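Agarase (Pseudoalteromonas fuliginea, PDB 6XJ9) is a marine bacterial agarase, a glycoside hydrolase that probably cleaves the beta-1,4 linkages of agarose chains. Local coordinates at residues A71-S76 with L201-I206; S440-Q445 with K493-S498; G672-D675 with H680-L683. All blocks are in the same frame, centred on the assembly; numbering follows the deposited sequence.

Contact 1. Residues A71-S76 with L201-I206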
loop_
_atom_site.group_PDB
_atom_site.type_symbol
_atom_site.label_atom_id
_atom_site.label_comp_id
_atom_site.label_asym_id
_atom_site.label_seq_id
_atom_site.Cartn_x
_atom_site.Cartn_y
_atom_site.Cartn_z
ATOM N N ALA A 71 -2.834 -9.970 -26.468
ATOM C CA ALA A 71 -1.454 -10.273 -26.822
ATOM C C ALA A 71 -1.089 -11.628 -26.221
ATOM O O ALA A 71 -1.640 -12.001 -25.185
ATOM C CB ALA A 71 -0.533 -9.195 -26.313
ATOM N N SER A 72 -0.174 -12.365 -26.865
ATOM C CA SER A 72 0.108 -13.710 -26.388
ATOM C C SER A 72 1.448 -14.256 -26.886
ATOM O O SER A 72 1.987 -13.825 -27.904
ATOM C CB SER A 72 -1.015 -14.650 -26.747
ATOM O OG SER A 72 -0.957 -15.000 -28.124
ATOM N N ILE A 73 1.961 -15.240 -26.140
ATOM C CA ILE A 73 2.962 -16.166 -26.637
ATOM C C ILE A 73 2.332 -17.553 -26.592
ATOM O O ILE A 73 1.704 -17.924 -25.595
ATOM C CB ILE A 73 4.269 -16.075 -25.819
ATOM C CG1 ILE A 73 5.286 -17.145 -26.233
ATOM C CG2 ILE A 73 3.978 -16.111 -24.323
ATOM C CD1 ILE A 73 6.713 -16.796 -25.900
ATOM N N VAL A 74 2.451 -18.281 -27.704
ATOM C CA VAL A 74 1.821 -19.585 -27.838
ATOM C C VAL A 74 2.923 -20.615 -28.059
ATOM O O VAL A 74 3.688 -20.504 -29.011
ATOM C CB VAL A 74 0.794 -19.606 -28.991
ATOM C CG1 VAL A 74 0.145 -20.973 -29.147
ATOM C CG2 VAL A 74 -0.270 -18.528 -28.838
ATOM N N PHE A 75 3.017 -21.579 -27.141
ATOM C CA PHE A 75 3.920 -22.707 -27.291
ATOM C C PHE A 75 3.148 -23.860 -27.927
ATOM O O PHE A 75 2.138 -24.302 -27.384
ATOM C CB PHE A 75 4.496 -23.116 -25.934
ATOM C CG PHE A 75 5.203 -22.005 -25.198
ATOM C CD1 PHE A 75 6.544 -21.743 -25.424
ATOM C CD2 PHE A 75 4.529 -21.231 -24.267
ATOM C CE1 PHE A 75 7.199 -20.736 -24.730
ATOM C CE2 PHE A 75 5.182 -20.217 -23.584
ATOM C CZ PHE A 75 6.516 -19.974 -23.806
ATOM N N SER A 76 3.630 -24.315 -29.091
ATOM C CA SER A 76 3.011 -25.407 -29.825
ATOM C C SER A 76 4.093 -26.324 -30.398
ATOM O O SER A 76 5.016 -25.858 -31.061
ATOM C CB SER A 76 2.104 -24.867 -30.899
ATOM O OG SER A 76 1.353 -25.912 -31.488
ATOM N N LEU A 201 6.962 -10.027 -19.357
ATOM C CA LEU A 201 7.091 -11.290 -18.654
ATOM C C LEU A 201 8.409 -11.939 -19.059
ATOM O O LEU A 201 8.799 -11.894 -20.228
ATOM C CB LEU A 201 5.891 -12.168 -19.015
ATOM C CG LEU A 201 5.751 -13.478 -18.243
ATOM C CD1 LEU A 201 5.281 -13.232 -16.815
ATOM C CD2 LEU A 201 4.793 -14.403 -18.966
ATOM N N ALA A 202 9.086 -12.518 -18.061
ATOM C CA ALA A 202 10.302 -13.284 -18.292
ATOM C C ALA A 202 10.041 -14.751 -17.958
ATOM O O ALA A 202 9.599 -15.074 -16.863
ATOM C CB ALA A 202 11.435 -12.706 -17.470
ATOM N N ILE A 203 10.316 -15.631 -18.926
ATOM C CA ILE A 203 10.067 -17.054 -18.774
ATOM C C ILE A 203 11.406 -17.794 -18.734
ATOM O O ILE A 203 12.118 -17.851 -19.736
ATOM C CB ILE A 203 9.156 -17.539 -19.914
ATOM C CG1 ILE A 203 7.874 -16.702 -19.991
ATOM C CG2 ILE A 203 8.873 -19.031 -19.790
ATOM C CD1 ILE A 203 7.092 -16.875 -21.276
ATOM N N LYS A 204 11.726 -18.357 -17.561
ATOM C CA LYS A 204 12.987 -19.043 -17.314
ATOM C C LYS A 204 12.869 -20.525 -17.667
ATOM O O LYS A 204 13.802 -21.085 -18.237
ATOM C CB LYS A 204 13.430 -18.872 -15.857
ATOM C CG LYS A 204 14.714 -19.600 -15.472
ATOM C CD LYS A 204 15.233 -19.246 -14.096
ATOM C CE LYS A 204 15.888 -17.883 -14.055
ATOM N NZ LYS A 204 16.572 -17.649 -12.762
ATOM N N SER A 205 11.732 -21.146 -17.319
ATOM C CA SER A 205 11.507 -22.563 -17.572
ATOM C C SER A 205 10.026 -22.924 -17.508
ATOM O O SER A 205 9.229 -22.267 -16.834
ATOM C CB SER A 205 12.320 -23.450 -16.654
ATOM O OG SER A 205 11.690 -23.598 -15.394
ATOM N N ILE A 206 9.685 -23.974 -18.259
ATOM C CA ILE A 206 8.392 -24.631 -18.221
ATOM C C ILE A 206 8.682 -26.118 -18.072
ATOM O O ILE A 206 9.575 -26.635 -18.744
ATOM C CB ILE A 206 7.575 -24.340 -19.499
ATOM C CG1 ILE A 206 7.565 -22.852 -19.864
ATOM C CG2 ILE A 206 6.165 -24.891 -19.377
ATOM C CD1 ILE A 206 7.052 -22.571 -21.262
#
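I73 makes the first touch from strand 71-75: its CG2 lies 4.4 Å from I203 CD1, a loose apolar contact. Its other branch, CG1, is anti to the backbone N (chi1 174°) and lies over one face of the F75 ring, two residues on along the same strand. V74, next in line, turns to the reverse side of the strand and packs on Q46 and N48 of strand 45-48. This alternation fits two layers of a beta-sandwich within the agarase CBM-like domain. The axes of 71-75 and 201-206 are 11.1 Å apart and only 12° from parallel, no hydrogen bond links them, and their ladders differ: 71-75 pairs with 45-48 and 185-193, whereas 199-210 pairs with strands such as 58-63 and 89-97. F75, with the larger buried area of the two residues that touch across from this strand, comes next. With CG anti to its carbonyl carbon, the ring meets I206 CD1 over the face opposite I73; this CH-pi contact has CD1 3.8 Å from the F75 ring centroid and 16° off the normal. I203 CD1 instead approaches the rim near the ring plane, 4.0 Å from F75 CZ. The ring is thus held on both faces by isoleucines, one from each strand, while Y45, V43 and L59 add further apolar contacts. S76 leaves the strand, its OG hydrogen-bonded to A186 O.

Contact 2. Residues S440-Q445 with K493-S498; sequences SYYDNQ and KEVKNS
The turn that ends helix 478-495 packs here against the loop leading into strand 449-453, with Y442 set against E494 and V495 in what is probably the catalytic barrel domain of this glycoside hydrolase. K496, the first residue to leave helical geometry, has positive phi, and a type I' turn closed by S498 N on V495 O reverses the chain. Opposite it, a type I turn from Y441 to N444 presents Y442. One edge of the tyrosine ring faces the helix end: CD2 is 3.6 Å from E494 O, which lies near the ring plane, and 3.7 Å from E494 CB. V495 CG2 is a looser neighbour, 4.3 Å from Y442 CD2. Beyond CG the glutamate runs extended (chi2 178°) and crosses the tyrosine at an angle, E494 OE1 3.9 Å from Y442 CE2, the carboxylate and ring planes 75° apart. The two groups do not bond directly; the hydroxyl of Y442 donates to a water in the plane of the ring, OH to water 2.7 Å, and that water donates to E494 OE1. Were Y442 replaced by an alanine, the water would probably lose its phenol donor, E494 CB and V495 CG2 the ring packed against them, and Y449 its stacking partner. The loop is braced from within by Y441 O, which accepts both N444 N and N444 ND2; the side-chain bond, ND2 to Y441 O 2.9 Å, is fairly straight at 160°. N444 OD1 in turn accepts K446 N and V447 N. Y441 packs on T421 of helix 413-428, while Y442 and V495 both rest on A451 of strand 449-453, whose Y449 also touches S498; S498 OG bonds W500 N, just ahead of strand 501-506.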
loop_
_atom_site.group_PDB
_atom_site.type_symbol
_atom_site.label_atom_id
_atom_site.label_comp_id
_atom_site.label_asym_id
_atom_site.label_seq_id
_atom_site.Cartn_x
_atom_site.Cartn_y
_atom_site.Cartn_z
ATOM N N SER A 440 -33.816 -0.863 2.860
ATOM C CA SER A 440 -33.637 -0.281 4.184
ATOM C C SER A 440 -33.064 1.127 4.088
ATOM O O SER A 440 -33.273 1.945 4.978
ATOM C CB SER A 440 -32.696 -1.122 5.011
ATOM O OG SER A 440 -33.411 -2.131 5.690
ATOM N N TYR A 441 -32.299 1.370 3.024
ATOM C CA TYR A 441 -31.542 2.597 2.861
ATOM C C TYR A 441 -32.326 3.634 2.059
ATOM O O TYR A 441 -31.890 4.773 1.947
ATOM C CB TYR A 441 -30.233 2.295 2.123
ATOM C CG TYR A 441 -29.176 1.588 2.940
ATOM C CD1 TYR A 441 -29.060 0.196 2.943
ATOM C CD2 TYR A 441 -28.259 2.317 3.676
ATOM C CE1 TYR A 441 -28.064 -0.440 3.666
ATOM C CE2 TYR A 441 -27.272 1.693 4.426
ATOM C CZ TYR A 441 -27.173 0.308 4.416
ATOM O OH TYR A 441 -26.177 -0.277 5.144
ATOM N N TYR A 442 -33.466 3.238 1.483
ATOM C CA TYR A 442 -34.092 4.033 0.436
ATOM C C TYR A 442 -34.613 5.361 0.986
ATOM O O TYR A 442 -34.675 6.346 0.258
ATOM C CB TYR A 442 -35.164 3.229 -0.304
ATOM C CG TYR A 442 -34.649 2.229 -1.313
ATOM C CD1 TYR A 442 -33.324 1.802 -1.316
ATOM C CD2 TYR A 442 -35.503 1.684 -2.256
ATOM C CE1 TYR A 442 -32.864 0.873 -2.238
ATOM C CE2 TYR A 442 -35.069 0.732 -3.166
ATOM C CZ TYR A 442 -33.741 0.332 -3.164
ATOM O OH TYR A 442 -33.316 -0.595 -4.079
ATOM N N ASP A 443 -34.952 5.384 2.281
ATOM C CA ASP A 443 -35.509 6.566 2.913
ATOM C C ASP A 443 -34.398 7.438 3.497
ATOM O O ASP A 443 -34.688 8.438 4.147
ATOM C CB ASP A 443 -36.530 6.173 3.984
ATOM C CG ASP A 443 -35.904 5.686 5.283
ATOM O OD1 ASP A 443 -34.675 5.400 5.299
ATOM O OD2 ASP A 443 -36.646 5.592 6.276
ATOM N N ASN A 444 -33.128 7.056 3.280
ATOM C CA ASN A 444 -32.024 7.864 3.772
ATOM C C ASN A 444 -32.020 9.186 3.005
ATOM O O ASN A 444 -32.451 9.264 1.850
ATOM C CB ASN A 444 -30.678 7.118 3.795
ATOM C CG ASN A 444 -29.749 7.493 2.656
ATOM O OD1 ASN A 444 -29.007 8.472 2.746
ATOM N ND2 ASN A 444 -29.789 6.726 1.576
ATOM N N GLN A 445 -31.565 10.233 3.682
ATOM C CA GLN A 445 -31.513 11.557 3.085
ATOM C C GLN A 445 -30.093 12.095 3.212
ATOM O O GLN A 445 -29.906 13.278 3.485
ATOM C CB GLN A 445 -32.561 12.475 3.725
ATOM C CG GLN A 445 -33.990 12.197 3.263
ATOM C CD GLN A 445 -35.019 13.079 3.933
ATOM O OE1 GLN A 445 -35.018 14.296 3.794
ATOM N NE2 GLN A 445 -35.919 12.464 4.677
ATOM N N LYS A 493 -42.945 1.809 -5.284
ATOM C CA LYS A 493 -43.403 1.842 -3.904
ATOM C C LYS A 493 -42.236 1.797 -2.919
ATOM O O LYS A 493 -42.392 2.188 -1.766
ATOM C CB LYS A 493 -44.403 0.711 -3.654
ATOM C CG LYS A 493 -45.799 0.999 -4.177
ATOM C CD LYS A 493 -46.577 -0.252 -4.484
ATOM C CE LYS A 493 -47.827 0.042 -5.284
ATOM N NZ LYS A 493 -48.747 0.925 -4.533
ATOM N N GLU A 494 -41.062 1.328 -3.364
ATOM C CA GLU A 494 -39.902 1.309 -2.487
ATOM C C GLU A 494 -39.238 2.676 -2.483
ATOM O O GLU A 494 -38.712 3.084 -1.455
ATOM C CB GLU A 494 -38.829 0.330 -2.966
ATOM C CG GLU A 494 -39.301 -1.104 -3.052
ATOM C CD GLU A 494 -38.212 -2.015 -3.573
ATOM O OE1 GLU A 494 -37.670 -1.737 -4.668
ATOM O OE2 GLU A 494 -37.897 -2.972 -2.881
ATOM N N VAL A 495 -39.257 3.352 -3.642
ATOM C CA VAL A 495 -38.490 4.570 -3.865
ATOM C C VAL A 495 -39.314 5.769 -3.385
ATOM O O VAL A 495 -38.751 6.761 -2.925
ATOM C CB VAL A 495 -38.048 4.717 -5.338
ATOM C CG1 VAL A 495 -37.627 6.142 -5.671
ATOM C CG2 VAL A 495 -36.926 3.743 -5.708
ATOM N N LYS A 496 -40.643 5.661 -3.526
ATOM C CA LYS A 496 -41.601 6.632 -3.013
ATOM C C LYS A 496 -41.264 8.024 -3.544
ATOM O O LYS A 496 -41.419 9.000 -2.817
ATOM C CB LYS A 496 -41.604 6.636 -1.477
ATOM C CG LYS A 496 -41.928 5.302 -0.838
ATOM C CD LYS A 496 -42.144 5.346 0.657
ATOM C CE LYS A 496 -42.455 3.968 1.204
ATOM N NZ LYS A 496 -43.577 4.005 2.170
ATOM N N ASN A 497 -40.762 8.076 -4.789
ATOM C CA ASN A 497 -40.484 9.277 -5.575
ATOM C C ASN A 497 -39.331 10.098 -4.992
ATOM O O ASN A 497 -39.171 11.276 -5.327
ATOM C CB ASN A 497 -41.740 10.123 -5.823
ATOM C CG ASN A 497 -41.664 10.950 -7.089
ATOM O OD1 ASN A 497 -41.698 12.178 -7.043
ATOM N ND2 ASN A 497 -41.557 10.285 -8.225
ATOM N N SER A 498 -38.510 9.468 -4.146
ATOM C CA SER A 498 -37.405 10.154 -3.496
ATOM C C SER A 498 -36.438 10.748 -4.517
ATOM O O SER A 498 -36.021 10.049 -5.437
ATOM C CB SER A 498 -36.668 9.239 -2.556
ATOM O OG SER A 498 -35.582 9.933 -1.968
HETATM O O HOH W 1 -35.323 -1.433 -5.594
#

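Contact 3. Residues G672-D675 with H680-L683; sequences GSSD and HPGL
P681 folds back onto G672, S673 and S674 within one long loop between strand 664-666 and helix 689-704, a connection of the seven-stranded mixed sheet that reaches over to the CBM-like domain. P681 accounts for about half of the buried surface, and its ring carries the side-chain part: CB lies 3.8 Å from S673 N, and CD 3.9 Å from S674 OG, so the ring runs along the backbone and ends beside a serine hydroxyl. Because OG of S674 is anti to the carbonyl carbon (chi1 -69°), it stands beside the proline ring. The carbonyl of P681 meets G672 through a CA-H...O contact, CA to P681 O 3.0 Å with 155° at the hydrogen. That oxygen is buried and has no other partner in the model. A beta carbon on G672 would fall 1.6 Å from P681 O, a clash that only glycine avoids. Further out, backbone hydrogen bonds to I684 and A686 fix G672, and S673 is held by N733 OD1 at its N and by A686 O at its OG. S674 and D675 begin a 3-10 segment, and D675 OD1 accepts from Q689 N at the start of helix 689-704. P681 and H680 rest on I172 of strand 169-174, and L683 O accepts from Q104 NE2, which ties the loop to the neighbouring domain. G682 has backbone angles that would jam any beta carbon against the preceding carbonyl; its N donates to H680 ND1 at 2.9 Å, tilted 21° out of the imidazole plane.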
loop_
_atom_site.group_PDB
_atom_site.type_symbol
_atom_site.label_atom_id
_atom_site.label_comp_id
_atom_site.label_asym_id
_atom_site.label_seq_id
_atom_site.Cartn_x
_atom_site.Cartn_y
_atom_site.Cartn_z
ATOM N N GLY A 672 -9.022 -8.065 -7.263
ATOM C CA GLY A 672 -8.823 -8.863 -6.065
ATOM C C GLY A 672 -7.361 -9.285 -5.963
ATOM O O GLY A 672 -6.630 -9.165 -6.946
ATOM N N SER A 673 -6.953 -9.734 -4.771
ATOM C CA SER A 673 -5.613 -10.261 -4.554
ATOM C C SER A 673 -5.617 -11.367 -3.503
ATOM O O SER A 673 -6.436 -11.362 -2.583
ATOM C CB SER A 673 -4.645 -9.196 -4.170
ATOM O OG SER A 673 -3.325 -9.717 -4.303
ATOM N N SER A 674 -4.647 -12.283 -3.620
ATOM C CA SER A 674 -4.587 -13.451 -2.756
ATOM C C SER A 674 -4.084 -13.104 -1.351
ATOM O O SER A 674 -4.274 -13.878 -0.415
ATOM C CB SER A 674 -3.752 -14.518 -3.396
ATOM O OG SER A 674 -4.428 -15.023 -4.534
ATOM N N ASP A 675 -3.473 -11.928 -1.191
ATOM C CA ASP A 675 -2.928 -11.517 0.098
ATOM C C ASP A 675 -4.050 -11.138 1.075
ATOM O O ASP A 675 -3.794 -10.851 2.242
ATOM C CB ASP A 675 -1.899 -10.399 -0.092
ATOM C CG ASP A 675 -2.506 -9.033 -0.384
ATOM O OD1 ASP A 675 -1.840 -8.024 -0.084
ATOM O OD2 ASP A 675 -3.637 -8.986 -0.906
ATOM N N HIS A 680 -9.454 -17.135 -3.753
ATOM C CA HIS A 680 -9.740 -16.724 -5.115
ATOM C C HIS A 680 -9.655 -15.205 -5.179
ATOM O O HIS A 680 -10.408 -14.508 -4.494
ATOM C CB HIS A 680 -11.120 -17.241 -5.545
ATOM C CG HIS A 680 -11.334 -17.284 -7.022
ATOM N ND1 HIS A 680 -10.895 -16.281 -7.866
ATOM C CD2 HIS A 680 -11.973 -18.179 -7.801
ATOM C CE1 HIS A 680 -11.233 -16.573 -9.106
ATOM N NE2 HIS A 680 -11.880 -17.738 -9.090
ATOM N N PRO A 681 -8.693 -14.644 -5.947
ATOM C CA PRO A 681 -8.598 -13.195 -6.094
ATOM C C PRO A 681 -9.785 -12.628 -6.874
ATOM O O PRO A 681 -10.122 -11.457 -6.718
ATOM C CB PRO A 681 -7.255 -12.976 -6.806
ATOM C CG PRO A 681 -6.974 -14.283 -7.514
ATOM C CD PRO A 681 -7.652 -15.366 -6.698
ATOM N N GLY A 682 -10.436 -13.466 -7.687
ATOM C CA GLY A 682 -11.592 -13.014 -8.448
ATOM C C GLY A 682 -11.331 -13.036 -9.953
ATOM O O GLY A 682 -10.673 -13.941 -10.462
ATOM N N LEU A 683 -11.853 -12.027 -10.657
ATOM C CA LEU A 683 -11.815 -12.042 -12.110
ATOM C C LEU A 683 -10.584 -11.294 -12.603
ATOM O O LEU A 683 -9.947 -11.732 -13.552
ATOM C CB LEU A 683 -13.116 -11.445 -12.664
ATOM C CG LEU A 683 -14.329 -12.364 -12.574
ATOM C CD1 LEU A 683 -15.615 -11.601 -12.827
ATOM C CD2 LEU A 683 -14.194 -13.513 -13.562
#

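How the contacts relate
From the N terminus, contact 1 comes first and spans the longest separation, 124 intervening residues, all inside the CBM-like domain, where it joins two strands of that domain across its interior. Contact 2 follows and closes an excursion of 47 residues that includes strand 449-453 and most of helix 478-495. Contact 3 closes only a short loop of four residues after strand 664-666. The three are in series, so none nests in or crosses another. Contacts 1 and 2 lie on opposite sides of the chain's centre, with centres about 53 Å apart; contact 3 is nearer contact 1, centres about 23 Å apart, and touches strand 169-174 of the same CBM-like region.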